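Local coordinates for protein type II restriction enzyme MspI (Moraxella sp., PDB 1SA3) that recognises the double-stranded DNA sequence 5'-CCGG-3' and cleaves it after the first cytosine, leaving fragments with terminal 5'-phosphates, at residues Lys60-Lys65 with Val215-Lys220; Val114-Lys119 with Pro201-Arg206; Tyr131-Ile136 with Leu150-Gln155; Gly145-Leu150 with Glu173-Tyr178. All blocks are in the same frame, centred on the assembly; numbering follows the deposited sequence.

Interaction 1: residues Lys60-Lys65 with Val215-Lys220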
# COMPACT_ATOMS: atom_id res chain seq x y z
N LYS E 60 -2.47 9.20 -18.57
CA LYS E 60 -1.29 10.05 -18.51
C LYS E 60 -1.09 10.50 -17.07
O LYS E 60 0.04 10.54 -16.58
CB LYS E 60 -1.43 11.28 -19.41
CG LYS E 60 -0.15 12.13 -19.42
CD LYS E 60 -0.31 13.47 -20.14
CE LYS E 60 1.02 14.24 -20.11
NZ LYS E 60 0.90 15.63 -20.61
N ASP E 61 -2.18 10.83 -16.39
CA ASP E 61 -2.10 11.26 -14.99
C ASP E 61 -1.56 10.12 -14.14
O ASP E 61 -0.70 10.33 -13.29
CB ASP E 61 -3.48 11.67 -14.46
CG ASP E 61 -3.45 12.08 -12.99
OD1 ASP E 61 -2.66 12.99 -12.64
OD2 ASP E 61 -4.20 11.49 -12.17
N ILE E 62 -2.05 8.91 -14.38
CA ILE E 62 -1.62 7.72 -13.64
C ILE E 62 -0.14 7.42 -13.91
O ILE E 62 0.65 7.28 -12.96
CB ILE E 62 -2.48 6.50 -14.03
CG1 ILE E 62 -3.93 6.77 -13.60
CG2 ILE E 62 -1.92 5.23 -13.39
CD1 ILE E 62 -4.95 5.76 -14.18
N SER E 63 0.23 7.33 -15.18
CA SER E 63 1.62 7.04 -15.52
C SER E 63 2.59 8.14 -15.04
O SER E 63 3.68 7.83 -14.55
CB SER E 63 1.75 6.80 -17.04
OG SER E 63 1.33 7.92 -17.80
N SER E 64 2.20 9.41 -15.17
CA SER E 64 3.05 10.51 -14.71
C SER E 64 3.24 10.46 -13.19
O SER E 64 4.33 10.72 -12.68
CB SER E 64 2.46 11.87 -15.10
OG SER E 64 2.61 12.11 -16.49
N LYS E 65 2.18 10.15 -12.45
CA LYS E 65 2.30 10.07 -11.00
C LYS E 65 3.25 8.93 -10.62
O LYS E 65 3.99 9.04 -9.65
CB LYS E 65 0.92 9.83 -10.36
CG LYS E 65 0.05 11.07 -10.25
CD LYS E 65 -1.36 10.73 -9.78
CE LYS E 65 -2.20 11.99 -9.64
NZ LYS E 65 -3.63 11.70 -9.32
N VAL E 215 -12.13 7.30 -9.44
CA VAL E 215 -12.24 8.69 -9.03
C VAL E 215 -10.88 9.35 -9.21
O VAL E 215 -10.78 10.39 -9.86
CB VAL E 215 -12.68 8.81 -7.57
CG1 VAL E 215 -12.75 10.28 -7.17
CG2 VAL E 215 -14.05 8.16 -7.40
N ASP E 216 -9.84 8.74 -8.65
CA ASP E 216 -8.49 9.29 -8.76
C ASP E 216 -7.50 8.22 -8.30
O ASP E 216 -7.90 7.11 -7.93
CB ASP E 216 -8.36 10.52 -7.86
CG ASP E 216 -7.23 11.45 -8.27
OD1 ASP E 216 -6.47 11.11 -9.20
OD2 ASP E 216 -7.10 12.54 -7.67
N VAL E 217 -6.22 8.54 -8.31
CA VAL E 217 -5.21 7.61 -7.84
C VAL E 217 -4.13 8.40 -7.12
O VAL E 217 -3.88 9.56 -7.44
CB VAL E 217 -4.57 6.82 -9.00
CG1 VAL E 217 -3.70 7.74 -9.85
CG2 VAL E 217 -3.71 5.66 -8.42
N THR E 218 -3.50 7.77 -6.14
CA THR E 218 -2.43 8.40 -5.41
C THR E 218 -1.30 7.37 -5.42
O THR E 218 -1.54 6.19 -5.17
CB THR E 218 -2.86 8.72 -3.96
OG1 THR E 218 -3.92 9.68 -3.99
CG2 THR E 218 -1.71 9.30 -3.19
N ILE E 219 -0.09 7.81 -5.75
CA ILE E 219 1.07 6.91 -5.82
C ILE E 219 2.21 7.53 -5.03
O ILE E 219 2.71 8.61 -5.38
CB ILE E 219 1.50 6.69 -7.30
CG1 ILE E 219 0.32 6.11 -8.10
CG2 ILE E 219 2.70 5.74 -7.36
CD1 ILE E 219 0.64 5.76 -9.54
N LYS E 220 2.62 6.85 -3.97
CA LYS E 220 3.68 7.34 -3.11
C LYS E 220 4.86 6.38 -2.97
O LYS E 220 4.64 5.18 -2.85
CB LYS E 220 3.12 7.59 -1.71
CG LYS E 220 2.05 8.67 -1.62
CD LYS E 220 2.66 10.06 -1.51
CE LYS E 220 1.58 11.09 -1.17
NZ LYS E 220 2.14 12.45 -0.92
O HOH W 1 -6.63 10.70 -12.50
O HOH W 2 3.31 10.71 -7.63
O HOH W 3 -4.88 13.71 -8.13
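Lys65 reaches from helix 57-69 to Val217 and Asp216 on strand 213-221, packing along its length and bonding at its end. CB starts near Ile219, 4.2 Å from CD1 of that residue. With CG set opposite the carbonyl carbon (chi1 -78°) and the chain stretched out beyond it, the methylenes run back along the strand, sliding past Val217 in the opposing direction; CD lies 3.8 Å from Val217 CG1, and CE lies 3.7 Å from Val217 O. At the end NZ donates to Val217 O over 2.9 Å, lying in the carbonyl plane, and forms salt bridges with Asp216 OD1 across the contact and with Asp61 OD2 one helical turn back, the latter through the syn lone pair. A water takes a further bond from NZ and donates to Asp216 OD2. This is helix-on-sheet packing at an outermost strand of the mixed five-stranded sheet in a PD-(D/E)XK-type nuclease, with the short helix and strand segments nearly parallel at 10°. The two carboxylates approach to 3.8 Å between Asp61 OD2 and Asp216 OD1, a like-charge pair that the shared ammonium would offset. Deeper in, Ile62 CG1 meets Val217 CG1 at 3.9 Å, the two side chains crossing at about a right angle, while Ile62 also packs on helix 23-41. A second water donates to both Lys65 O and Ile219 O.

Interaction 2: residues Val114-Lys119 with Pro201-Arg206. With nucleotides of chain A.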
# COMPACT_ATOMS: atom_id res chain seq x y z
N VAL E 114 10.74 -2.21 -9.94
CA VAL E 114 9.88 -1.46 -9.02
C VAL E 114 8.73 -2.32 -8.49
O VAL E 114 7.68 -2.43 -9.13
CB VAL E 114 9.26 -0.22 -9.69
CG1 VAL E 114 8.57 0.65 -8.64
CG2 VAL E 114 10.31 0.57 -10.43
N PRO E 115 8.92 -2.95 -7.31
CA PRO E 115 7.87 -3.77 -6.72
C PRO E 115 6.76 -2.83 -6.28
O PRO E 115 7.02 -1.73 -5.76
CB PRO E 115 8.59 -4.46 -5.56
CG PRO E 115 9.63 -3.47 -5.17
CD PRO E 115 10.16 -3.04 -6.52
N LEU E 116 5.52 -3.25 -6.48
CA LEU E 116 4.38 -2.41 -6.15
C LEU E 116 3.35 -3.07 -5.26
O LEU E 116 3.19 -4.29 -5.28
CB LEU E 116 3.65 -2.00 -7.44
CG LEU E 116 4.39 -1.59 -8.71
CD1 LEU E 116 3.44 -1.72 -9.91
CD2 LEU E 116 4.91 -0.16 -8.59
N ASN E 117 2.65 -2.25 -4.50
CA ASN E 117 1.55 -2.73 -3.68
C ASN E 117 0.38 -1.91 -4.24
O ASN E 117 0.46 -0.68 -4.31
CB ASN E 117 1.74 -2.43 -2.20
CG ASN E 117 0.57 -2.91 -1.36
OD1 ASN E 117 -0.39 -2.17 -1.15
ND2 ASN E 117 0.63 -4.15 -0.90
N ILE E 118 -0.69 -2.58 -4.64
CA ILE E 118 -1.83 -1.89 -5.24
C ILE E 118 -3.14 -2.22 -4.56
O ILE E 118 -3.45 -3.38 -4.33
CB ILE E 118 -1.96 -2.27 -6.74
CG1 ILE E 118 -0.60 -2.11 -7.42
CG2 ILE E 118 -3.02 -1.39 -7.42
CD1 ILE E 118 -0.56 -2.59 -8.87
N LYS E 119 -3.92 -1.18 -4.25
CA LYS E 119 -5.21 -1.36 -3.59
C LYS E 119 -6.26 -0.41 -4.16
O LYS E 119 -5.93 0.54 -4.88
CB LYS E 119 -5.12 -1.07 -2.09
CG LYS E 119 -4.22 -1.98 -1.30
CD LYS E 119 -4.23 -1.57 0.19
CE LYS E 119 -3.15 -2.29 0.96
NZ LYS E 119 -3.23 -3.78 0.79
N PRO E 201 7.64 -3.88 -1.45
CA PRO E 201 7.12 -2.87 -2.38
C PRO E 201 7.85 -1.53 -2.22
O PRO E 201 8.15 -1.12 -1.09
CB PRO E 201 5.65 -2.74 -1.99
CG PRO E 201 5.34 -4.01 -1.27
CD PRO E 201 6.59 -4.31 -0.50
N ASP E 202 8.11 -0.86 -3.34
CA ASP E 202 8.77 0.44 -3.34
C ASP E 202 7.77 1.58 -3.50
O ASP E 202 8.06 2.73 -3.14
CB ASP E 202 9.78 0.53 -4.49
CG ASP E 202 11.05 -0.26 -4.22
OD1 ASP E 202 11.27 -0.62 -3.04
OD2 ASP E 202 11.82 -0.50 -5.17
N LEU E 203 6.61 1.27 -4.06
CA LEU E 203 5.57 2.26 -4.29
C LEU E 203 4.23 1.73 -3.80
O LEU E 203 3.93 0.54 -3.96
CB LEU E 203 5.43 2.58 -5.78
CG LEU E 203 6.57 3.26 -6.54
CD1 LEU E 203 6.14 3.45 -7.99
CD2 LEU E 203 6.90 4.61 -5.91
N LEU E 204 3.43 2.61 -3.22
CA LEU E 204 2.10 2.24 -2.74
C LEU E 204 1.12 2.99 -3.65
O LEU E 204 1.08 4.23 -3.65
CB LEU E 204 1.91 2.67 -1.28
CG LEU E 204 3.02 2.23 -0.32
CD1 LEU E 204 2.71 2.73 1.09
CD2 LEU E 204 3.15 0.68 -0.34
N ILE E 205 0.37 2.22 -4.43
CA ILE E 205 -0.60 2.77 -5.37
C ILE E 205 -1.98 2.59 -4.77
O ILE E 205 -2.38 1.49 -4.43
CB ILE E 205 -0.52 2.01 -6.72
CG1 ILE E 205 0.88 2.17 -7.32
CG2 ILE E 205 -1.58 2.54 -7.69
CD1 ILE E 205 1.08 1.43 -8.64
N ARG E 206 -2.71 3.70 -4.64
CA ARG E 206 -4.05 3.66 -4.07
C ARG E 206 -5.08 4.28 -5.01
O ARG E 206 -5.09 5.49 -5.22
CB ARG E 206 -4.08 4.42 -2.74
CG ARG E 206 -3.14 3.88 -1.67
CD ARG E 206 -3.54 2.48 -1.23
NE ARG E 206 -2.68 2.00 -0.15
CZ ARG E 206 -2.62 2.55 1.06
NH1 ARG E 206 -3.37 3.60 1.35
NH2 ARG E 206 -1.80 2.05 1.97
P DG A 6 -8.26 -3.92 -1.50
OP1 DG A 6 -8.03 -3.33 -2.84
OP2 DG A 6 -7.46 -3.44 -0.34
O5' DG A 6 -9.79 -3.81 -1.10
C5' DG A 6 -10.21 -3.03 0.02
C4' DG A 6 -11.66 -3.31 0.32
O4' DG A 6 -11.68 -4.50 1.15
C3' DG A 6 -12.31 -2.21 1.16
O3' DG A 6 -13.18 -1.36 0.43
C2' DG A 6 -13.11 -2.94 2.22
C1' DG A 6 -12.61 -4.38 2.22
N9 DG A 6 -11.89 -4.53 3.48
C8 DG A 6 -10.53 -4.47 3.69
N7 DG A 6 -10.21 -4.48 4.96
C5 DG A 6 -11.42 -4.60 5.62
C6 DG A 6 -11.71 -4.66 7.02
O6 DG A 6 -10.92 -4.60 7.98
N1 DG A 6 -13.08 -4.78 7.26
C2 DG A 6 -14.05 -4.84 6.28
N2 DG A 6 -15.33 -4.95 6.70
N3 DG A 6 -13.80 -4.78 4.97
C4 DG A 6 -12.47 -4.66 4.72
O HOH W 4 -1.16 0.52 -1.88
O HOH W 5 -0.33 -0.17 1.08
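Ile118 and Ile205 lie side by side and point the same way from neighbouring parallel strands. Ile205 CD1 sits 4.1 Å from Ile118 CG1 and also meets Leu116 CD1, whose side chain it crosses at a slant. Leu116 runs alongside Leu203, completing an apolar layer. Asn117, Leu204, Lys119 and Arg206 occupy the opposite face, where Asn117 CB touches both Leu204 CD2 and Pro201 CB. Arg206, bent at its second torsion (chi2 -65°), lies along Lys119, its NE 3.9 Å from Lys119 CD. Between the strands Ile205 N donates to Asn117 O at 2.9 Å, and Asn117 N and Lys119 N donate to Leu203 O and Ile205 O. At the start of the pairing, Asp202 N reaches Pro115 O at 2.8 Å from 40° above the carbonyl plane. Ile118 N, on these inner strands of the five-stranded nuclease sheet, is hydrogen-bonded to OD2 of the sodium ligand Asp99. Arg206 NE and NH2 donate to two separate waters; the second donates to Asn117 OD1, and the first lies near both that oxygen and Ile205 O. Arg206 NH1 pairs with the Gly262 carboxylate, and Asn117 ND2 with Lys97 O. One face is thus apolar against Leu66 of helix 57-69; the other is mixed, Leu204 and Arg206 packing on helix 222-234 and Lys119 CA lying 3.5 Å from OP1 of DG6 of chain A, while a long, weak ion pair of Lys119 NZ with another phosphate may add attraction.

Interaction 3: residues Tyr131-Ile136 with Leu150-Gln155; sequences YDVETI and LIRKHQ
The closest CA pair of the two segments is Val133 with Arg152, 5.8 Å apart, where helix 133-140 begins beside helix 146-157, and a capping arrangement governs the junction. Asp132 is the N-cap residue: its OD2 accepts from Glu134 N, and the first turn of the helix is completed from across the contact. Gln155 supplies the completion with both ends of its amide. Its OE1 accepts from Val133 N at 2.7 Å, the donor tilted 23° from the carbonyl plane, while NE2 donates to Asp132 OD1 at 2.8 Å from above the carboxylate plane. The extended chain, with CG opposite the backbone N (chi1 170°), carries the amide across to the helix start, and the paired bonds limit its rotation. Beneath, Val133 CG2 presses on Ile151 CG2 at 3.6 Å, and Ile151 continues onto Met258. Val133 CG1 lies against Arg152 NH1. Charges mark the outer side: Glu149 holds Arg152 NE and Lys148 holds Glu134 OE1. Across the contact, Glu134 OE2 meets the edge of the guanidinium nearly in its plane, accepting from Arg152 NH2 at 3.2 Å and weakly from NH1.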
# COMPACT_ATOMS: atom_id res chain seq x y z
N TYR E 131 -1.28 -8.16 11.99
CA TYR E 131 -0.15 -8.88 12.58
C TYR E 131 -0.35 -9.15 14.05
O TYR E 131 -1.13 -8.47 14.72
CB TYR E 131 1.15 -8.07 12.47
CG TYR E 131 1.53 -7.51 11.12
CD1 TYR E 131 1.37 -6.15 10.84
CD2 TYR E 131 2.13 -8.32 10.15
CE1 TYR E 131 1.80 -5.61 9.64
CE2 TYR E 131 2.57 -7.77 8.94
CZ TYR E 131 2.40 -6.42 8.70
OH TYR E 131 2.83 -5.87 7.52
N ASP E 132 0.39 -10.12 14.57
CA ASP E 132 0.36 -10.40 15.99
C ASP E 132 1.41 -9.46 16.58
O ASP E 132 2.38 -9.13 15.91
CB ASP E 132 0.76 -11.84 16.29
CG ASP E 132 0.87 -12.10 17.77
OD1 ASP E 132 -0.19 -12.12 18.44
OD2 ASP E 132 2.00 -12.26 18.27
N VAL E 133 1.21 -9.04 17.82
CA VAL E 133 2.14 -8.13 18.47
C VAL E 133 3.60 -8.59 18.41
O VAL E 133 4.49 -7.78 18.16
CB VAL E 133 1.73 -7.92 19.95
CG1 VAL E 133 1.77 -9.26 20.69
CG2 VAL E 133 2.64 -6.90 20.62
N GLU E 134 3.86 -9.87 18.65
CA GLU E 134 5.24 -10.36 18.64
C GLU E 134 5.91 -10.20 17.27
O GLU E 134 7.11 -9.94 17.17
CB GLU E 134 5.28 -11.83 19.07
CG GLU E 134 4.82 -12.09 20.51
CD GLU E 134 5.77 -11.52 21.56
OE1 GLU E 134 6.92 -11.16 21.20
OE2 GLU E 134 5.38 -11.43 22.74
N THR E 135 5.12 -10.37 16.22
CA THR E 135 5.63 -10.25 14.86
C THR E 135 6.05 -8.81 14.60
O THR E 135 7.11 -8.55 14.02
CB THR E 135 4.56 -10.68 13.85
OG1 THR E 135 4.13 -12.01 14.18
CG2 THR E 135 5.11 -10.67 12.43
N ILE E 136 5.21 -7.87 15.03
CA ILE E 136 5.50 -6.45 14.86
C ILE E 136 6.77 -6.06 15.62
O ILE E 136 7.69 -5.44 15.07
CB ILE E 136 4.35 -5.59 15.40
CG1 ILE E 136 3.05 -5.94 14.68
CG2 ILE E 136 4.69 -4.12 15.25
CD1 ILE E 136 1.81 -5.34 15.31
N LEU E 150 1.98 -2.59 26.18
CA LEU E 150 0.91 -1.64 25.87
C LEU E 150 0.37 -1.99 24.48
O LEU E 150 -0.84 -1.94 24.24
CB LEU E 150 1.44 -0.20 25.91
CG LEU E 150 1.73 0.35 27.32
CD1 LEU E 150 2.51 1.66 27.23
CD2 LEU E 150 0.42 0.56 28.06
N ILE E 151 1.27 -2.37 23.58
CA ILE E 151 0.83 -2.77 22.25
C ILE E 151 -0.00 -4.04 22.40
O ILE E 151 -1.06 -4.17 21.78
CB ILE E 151 2.02 -3.03 21.31
CG1 ILE E 151 2.80 -1.73 21.09
CG2 ILE E 151 1.51 -3.59 19.97
CD1 ILE E 151 4.11 -1.90 20.31
N ARG E 152 0.47 -4.98 23.22
CA ARG E 152 -0.26 -6.23 23.43
C ARG E 152 -1.63 -5.96 24.04
O ARG E 152 -2.59 -6.67 23.74
CB ARG E 152 0.52 -7.18 24.35
CG ARG E 152 -0.01 -8.61 24.35
CD ARG E 152 0.43 -9.41 25.58
NE ARG E 152 1.88 -9.43 25.76
CZ ARG E 152 2.74 -10.03 24.94
NH1 ARG E 152 2.32 -10.68 23.87
NH2 ARG E 152 4.04 -9.99 25.21
N LYS E 153 -1.72 -4.97 24.92
CA LYS E 153 -2.99 -4.63 25.55
C LYS E 153 -3.98 -4.20 24.47
O LYS E 153 -5.15 -4.57 24.51
CB LYS E 153 -2.83 -3.49 26.56
CG LYS E 153 -4.15 -3.06 27.19
CD LYS E 153 -3.97 -1.94 28.21
CE LYS E 153 -5.30 -1.50 28.81
NZ LYS E 153 -6.05 -2.64 29.43
N HIS E 154 -3.49 -3.42 23.52
CA HIS E 154 -4.32 -2.94 22.42
C HIS E 154 -4.80 -4.15 21.62
O HIS E 154 -5.97 -4.23 21.25
CB HIS E 154 -3.51 -2.01 21.52
CG HIS E 154 -4.35 -1.11 20.66
ND1 HIS E 154 -5.19 -1.59 19.68
CD2 HIS E 154 -4.49 0.24 20.66
CE1 HIS E 154 -5.81 -0.58 19.11
NE2 HIS E 154 -5.41 0.54 19.68
N GLN E 155 -3.90 -5.08 21.36
CA GLN E 155 -4.26 -6.28 20.61
C GLN E 155 -5.33 -7.06 21.35
O GLN E 155 -6.36 -7.43 20.78
CB GLN E 155 -3.03 -7.16 20.38
CG GLN E 155 -3.34 -8.55 19.82
CD GLN E 155 -2.08 -9.27 19.32
OE1 GLN E 155 -1.45 -8.84 18.35
NE2 GLN E 155 -1.71 -10.36 19.99

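Interaction 4: residues Gly145-Leu150 with Glu173-Tyr178; sequences GELKEL and ELLEPY
Tyr178 has its ring beside Leu147: CD2 of the leucine lies 3.7 Å from CE1 and 3.9 Å from CD1, with the two side chains crossing obliquely. The carbonyl oxygens of Leu174 and Leu175 lie at the edge of the same ring, in its plane, and Val140 and Ile142 also touch this tyrosine. Leu147 CD2 is shared, because it also abuts Leu174 O at 3.6 Å; one methyl therefore touches both the ring and the Leu174 carbonyl oxygen. The other flat group is the carboxylate of Glu146, whose OE1 lies 3.2 Å from Leu174 CD1, a contact of oxygen with methyl and not a polar bond. That oxygen has its ionic partner in Arg170, which also pairs with Glu173, and the extended glutamate chain crosses the leucine at about a right angle, its CG 3.6 Å from CD1.

The contact joins the first turn of helix 146-157 to the 173-178 segment, which includes the C-terminal part of helix 165-175, in the helical region that comes, in sequence, between strands 111-121 and 203-210. Leu147 takes the central place, its CG opposite the backbone N (chi1 178°), which brings its two methyls against residues 174-178. It and Leu174 pass each other pointing opposite ways, with CD1 4.0 Å from Leu174 CB and 4.3 Å from Leu175 CD1. One turn on, Leu150 CD1 comes within 4.4 Å of Leu174 CD1, while Leu171 of the same partner helix touches both Leu147 and Leu150.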
# COMPACT_ATOMS: atom_id res chain seq x y z
N GLY E 145 8.93 -5.56 27.43
CA GLY E 145 8.90 -4.35 28.22
C GLY E 145 7.55 -3.66 28.21
O GLY E 145 6.56 -4.22 27.73
N GLU E 146 7.52 -2.44 28.73
CA GLU E 146 6.30 -1.66 28.81
C GLU E 146 5.71 -1.36 27.43
O GLU E 146 4.49 -1.42 27.24
CB GLU E 146 6.57 -0.35 29.55
CG GLU E 146 5.38 0.60 29.60
CD GLU E 146 5.65 1.81 30.47
OE1 GLU E 146 6.70 2.47 30.29
OE2 GLU E 146 4.80 2.12 31.33
N LEU E 147 6.57 -1.05 26.47
CA LEU E 147 6.11 -0.75 25.12
C LEU E 147 5.42 -1.97 24.53
O LEU E 147 4.28 -1.88 24.08
CB LEU E 147 7.28 -0.33 24.22
CG LEU E 147 6.94 -0.04 22.75
CD1 LEU E 147 5.72 0.87 22.66
CD2 LEU E 147 8.14 0.61 22.08
N LYS E 148 6.09 -3.12 24.55
CA LYS E 148 5.48 -4.33 24.01
C LYS E 148 4.14 -4.64 24.68
O LYS E 148 3.17 -4.99 24.01
CB LYS E 148 6.40 -5.54 24.14
CG LYS E 148 5.73 -6.86 23.72
CD LYS E 148 6.66 -8.06 23.79
CE LYS E 148 7.82 -7.94 22.80
NZ LYS E 148 8.65 -9.17 22.75
N GLU E 149 4.08 -4.52 26.00
CA GLU E 149 2.85 -4.82 26.72
C GLU E 149 1.69 -3.86 26.42
O GLU E 149 0.54 -4.29 26.41
CB GLU E 149 3.10 -4.87 28.23
CG GLU E 149 3.97 -6.04 28.65
CD GLU E 149 3.51 -7.37 28.07
OE1 GLU E 149 2.29 -7.66 28.14
OE2 GLU E 149 4.35 -8.13 27.56
N LEU E 150 1.98 -2.59 26.18
CA LEU E 150 0.91 -1.64 25.87
C LEU E 150 0.37 -1.99 24.48
O LEU E 150 -0.84 -1.94 24.24
CB LEU E 150 1.44 -0.20 25.91
CG LEU E 150 1.73 0.35 27.32
CD1 LEU E 150 2.51 1.66 27.23
CD2 LEU E 150 0.42 0.56 28.06
N GLU E 173 4.49 8.04 23.69
CA GLU E 173 5.82 8.46 24.12
C GLU E 173 6.89 7.41 23.85
O GLU E 173 7.94 7.73 23.28
CB GLU E 173 5.79 8.80 25.61
CG GLU E 173 7.14 9.12 26.21
CD GLU E 173 7.03 9.58 27.66
OE1 GLU E 173 6.35 8.90 28.45
OE2 GLU E 173 7.63 10.63 28.00
N LEU E 174 6.62 6.17 24.24
CA LEU E 174 7.58 5.09 24.06
C LEU E 174 7.77 4.66 22.60
O LEU E 174 8.81 4.13 22.22
CB LEU E 174 7.17 3.86 24.89
CG LEU E 174 7.29 3.97 26.41
CD1 LEU E 174 6.81 2.68 27.07
CD2 LEU E 174 8.74 4.25 26.78
N LEU E 175 6.75 4.89 21.78
CA LEU E 175 6.82 4.49 20.39
C LEU E 175 7.57 5.50 19.53
O LEU E 175 8.16 5.14 18.50
CB LEU E 175 5.39 4.31 19.86
CG LEU E 175 5.18 3.60 18.53
CD1 LEU E 175 5.77 2.19 18.57
CD2 LEU E 175 3.68 3.54 18.25
N GLU E 176 7.56 6.76 19.96
CA GLU E 176 8.21 7.85 19.24
C GLU E 176 9.52 7.50 18.55
O GLU E 176 9.70 7.80 17.37
CB GLU E 176 8.41 9.04 20.19
CG GLU E 176 8.79 10.34 19.49
CD GLU E 176 10.27 10.41 19.14
OE1 GLU E 176 10.65 11.28 18.33
OE2 GLU E 176 11.05 9.60 19.69
N PRO E 177 10.46 6.86 19.26
CA PRO E 177 11.73 6.49 18.63
C PRO E 177 11.59 5.49 17.49
O PRO E 177 12.44 5.43 16.61
CB PRO E 177 12.54 5.91 19.80
CG PRO E 177 11.95 6.57 21.00
CD PRO E 177 10.47 6.52 20.69
N TYR E 178 10.52 4.69 17.51
CA TYR E 178 10.30 3.67 16.49
C TYR E 178 9.30 4.05 15.40
O TYR E 178 9.05 3.25 14.50
CB TYR E 178 9.81 2.37 17.13
CG TYR E 178 10.71 1.79 18.18
CD1 TYR E 178 10.58 2.16 19.52
CD2 TYR E 178 11.67 0.84 17.85
CE1 TYR E 178 11.39 1.58 20.51
CE2 TYR E 178 12.48 0.26 18.82
CZ TYR E 178 12.33 0.63 20.15
OH TYR E 178 13.12 0.04 21.11

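In the fold
Interactions 1 and 2 belong to the same five-stranded sheet: strand 203-210 of interaction 2 pairs with strand 213-221 of interaction 1, probably through hydrogen bonds such as Arg206 N to Thr218 O. Interaction 2 is the buried one and relies on backbone bonds and apolar packing; interaction 1, at the sheet's outer strand, adds a salt-bridge network. Interactions 3 and 4 share helix 146-157 and Leu150 and touch through the salt bridge of Glu134 with Lys148; their centres lie about 21 and 24 Å from the centre of the chain, against about 6 Å for interaction 2. Both are partly buried, yet interaction 3 combines helix capping and a salt bridge with apolar packing, whereas interaction 4 has no hydrogen bond between its segments.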